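Local coordinates for putative secreted glycosylhydrolase (Parabacteroides distasonis ATCC 8503, PDB 3IMM), which is a putative secreted glycoside hydrolase that probably hydrolyses glycosidic bonds, perhaps those of 3-keto-disaccharides, at residues 84-88 with 113-119. Residues are numbered along the deposited sequence; the frame is centred on the assembly and turned at random.
Sequences IADDH and DKVVKKP
His88 donates from NE2 to the carbonyl O of Val116, at 2.7 Å. The oxygen lies close to the plane of the imidazole, but the donor stands above the carbonyl plane, 43° out of it. The second direct bond runs the other way across the contact: Lys114 N donates to Asp87 OD2 at 3.3 Å, and OD2 receives it on its anti lone pair, the one pointing away from OD1. The other carboxylate oxygen, OD1, accepts from Cys101 N, which helps fix the rotation of the group.

The ring of His88 also packs against aliphatic carbon. Lys118 CG sits over the centre of one face in a CH-pi contact, 3.9 Å from the centroid. The extended Lys114 chain passes the ring obliquely, with CB 3.9 Å from CE1.

The fold is a concanavalin-like sandwich of antiparallel sheets. Here residues 86-88 leave edge strand 80-85 and meet the loop that leads into strand 122-130 of the other sheet. Asp86 shapes the exit as an Asx turn, its OD1 taking His88 N from above the carboxylate plane, while its OD2 is held by Gly60 N.

Van der Waals packing centres on Val116. Its CG1, between backbone N and carbonyl carbon (chi1 65°), touches Asp87 CB and Ala85 O, each at 3.7 Å. Pro119 CG rests against the Asp86 carboxylate.

Four waters bridge the segments. One joins Asp86 OD1 to Lys117 O, another Asp87 OD2 to Val116 N. A third donates to Asp87 O and Asp113 OD2. The fourth lies between His88 ND1 and Lys114 NZ, 2.8 Å from the latter.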
loop_
_atom_site.group_PDB
_atom_site.type_symbol
_atom_site.label_atom_id
_atom_site.label_comp_id
_atom_site.label_asym_id
_atom_site.label_seq_id
_atom_site.Cartn_x
_atom_site.Cartn_y
_atom_site.Cartn_z
ATOM N N ILE A 84 -0.647 2.366 4.858
ATOM C CA ILE A 84 -0.817 1.550 6.056
ATOM C C ILE A 84 -0.252 2.354 7.187
ATOM O O ILE A 84 0.883 2.808 7.117
ATOM C CB ILE A 84 -0.073 0.192 5.994
ATOM C CG1 ILE A 84 -0.682 -0.709 4.959
ATOM C CG2 ILE A 84 -0.168 -0.518 7.341
ATOM C CD1 ILE A 84 0.095 -1.976 4.735
ATOM N N ALA A 85 -1.049 2.567 8.226
ATOM C CA ALA A 85 -0.638 3.440 9.294
ATOM C C ALA A 85 -1.322 3.066 10.586
ATOM O O ALA A 85 -2.453 2.596 10.601
ATOM C CB ALA A 85 -0.929 4.938 8.941
ATOM N N ASP A 86 -0.611 3.311 11.672
ATOM C CA ASP A 86 -1.196 3.278 13.013
ATOM C C ASP A 86 -2.016 4.524 13.297
ATOM O O ASP A 86 -1.515 5.490 13.838
ATOM C CB ASP A 86 -0.095 3.159 14.086
ATOM C CG ASP A 86 -0.653 3.220 15.492
ATOM O OD1 ASP A 86 -1.851 2.875 15.662
ATOM O OD2 ASP A 86 0.090 3.606 16.421
ATOM N N ASP A 87 -3.298 4.484 12.962
ATOM C CA ASP A 87 -4.189 5.613 13.195
ATOM C C ASP A 87 -4.352 5.980 14.693
ATOM O O ASP A 87 -4.934 7.003 15.018
ATOM C CB ASP A 87 -5.585 5.301 12.608
ATOM C CG ASP A 87 -5.612 5.316 11.108
ATOM O OD1 ASP A 87 -4.575 5.549 10.498
ATOM O OD2 ASP A 87 -6.679 5.087 10.508
ATOM N N HIS A 88 -3.922 5.118 15.594
ATOM C CA HIS A 88 -4.127 5.375 17.017
ATOM C C HIS A 88 -2.997 6.181 17.613
ATOM O O HIS A 88 -3.052 6.520 18.759
ATOM C CB HIS A 88 -4.274 4.069 17.774
ATOM C CG HIS A 88 -5.307 3.165 17.192
ATOM N ND1 HIS A 88 -6.637 3.241 17.533
ATOM C CD2 HIS A 88 -5.209 2.190 16.258
ATOM C CE1 HIS A 88 -7.314 2.338 16.845
ATOM N NE2 HIS A 88 -6.472 1.691 16.062
ATOM N N ASP A 113 -11.622 6.470 10.068
ATOM C CA ASP A 113 -10.300 6.054 10.551
ATOM C C ASP A 113 -10.507 5.229 11.813
ATOM O O ASP A 113 -11.641 5.042 12.290
ATOM C CB ASP A 113 -9.296 7.226 10.753
ATOM C CG ASP A 113 -9.595 8.076 12.011
ATOM O OD1 ASP A 113 -10.802 8.176 12.409
ATOM O OD2 ASP A 113 -8.621 8.643 12.584
ATOM N N LYS A 114 -9.375 4.738 12.307
ATOM C CA LYS A 114 -9.316 3.802 13.399
ATOM C C LYS A 114 -10.199 2.577 13.107
ATOM O O LYS A 114 -10.727 1.937 14.009
ATOM C CB LYS A 114 -9.667 4.508 14.697
ATOM C CG LYS A 114 -8.741 5.656 15.041
ATOM C CD LYS A 114 -9.091 6.201 16.442
ATOM C CE LYS A 114 -8.212 7.380 16.804
ATOM N NZ LYS A 114 -8.158 7.550 18.283
ATOM N N VAL A 115 -10.299 2.228 11.831
ATOM C CA VAL A 115 -10.677 0.858 11.440
ATOM C C VAL A 115 -9.486 -0.110 11.666
ATOM O O VAL A 115 -9.666 -1.289 11.941
ATOM C CB VAL A 115 -11.176 0.838 10.006
ATOM C CG1 VAL A 115 -11.513 -0.593 9.545
ATOM C CG2 VAL A 115 -12.406 1.810 9.892
ATOM N N VAL A 116 -8.269 0.395 11.536
ATOM C CA VAL A 116 -7.087 -0.382 11.818
ATOM C C VAL A 116 -7.117 -0.684 13.304
ATOM O O VAL A 116 -7.581 0.110 14.112
ATOM C CB VAL A 116 -5.779 0.371 11.426
ATOM C CG1 VAL A 116 -5.584 1.619 12.273
ATOM C CG2 VAL A 116 -4.549 -0.548 11.542
ATOM N N LYS A 117 -6.655 -1.879 13.661
ATOM C CA LYS A 117 -6.603 -2.277 15.060
ATOM C C LYS A 117 -5.399 -1.633 15.707
ATOM O O LYS A 117 -4.594 -0.969 15.042
ATOM C CB LYS A 117 -6.595 -3.798 15.156
ATOM C CG LYS A 117 -7.930 -4.355 14.733
ATOM C CD LYS A 117 -7.879 -5.816 14.577
ATOM C CE LYS A 117 -9.254 -6.385 14.229
ATOM N NZ LYS A 117 -9.101 -7.855 13.895
ATOM N N LYS A 118 -5.289 -1.799 17.014
ATOM C CA LYS A 118 -4.190 -1.202 17.783
ATOM C C LYS A 118 -2.897 -1.963 17.542
ATOM O O LYS A 118 -2.953 -3.103 17.124
ATOM C CB LYS A 118 -4.550 -1.189 19.274
ATOM C CG LYS A 118 -5.624 -0.145 19.580
ATOM C CD LYS A 118 -5.749 0.098 21.059
ATOM C CE LYS A 118 -6.847 1.115 21.351
ATOM N NZ LYS A 118 -7.414 0.881 22.725
ATOM N N PRO A 119 -1.732 -1.325 17.792
ATOM C CA PRO A 119 -0.460 -1.961 17.603
ATOM C C PRO A 119 -0.485 -3.357 18.152
ATOM O O PRO A 119 -1.062 -3.572 19.202
ATOM C CB PRO A 119 0.480 -1.076 18.401
ATOM C CG PRO A 119 -0.076 0.269 18.160
ATOM C CD PRO A 119 -1.549 0.058 18.287
HETATM O O HOH W 1 -2.297 0.486 14.441
HETATM O O HOH W 2 -8.033 2.984 9.890
HETATM O O HOH W 3 -6.174 8.901 13.735
HETATM O O HOH W 4 -7.450 5.046 19.214
#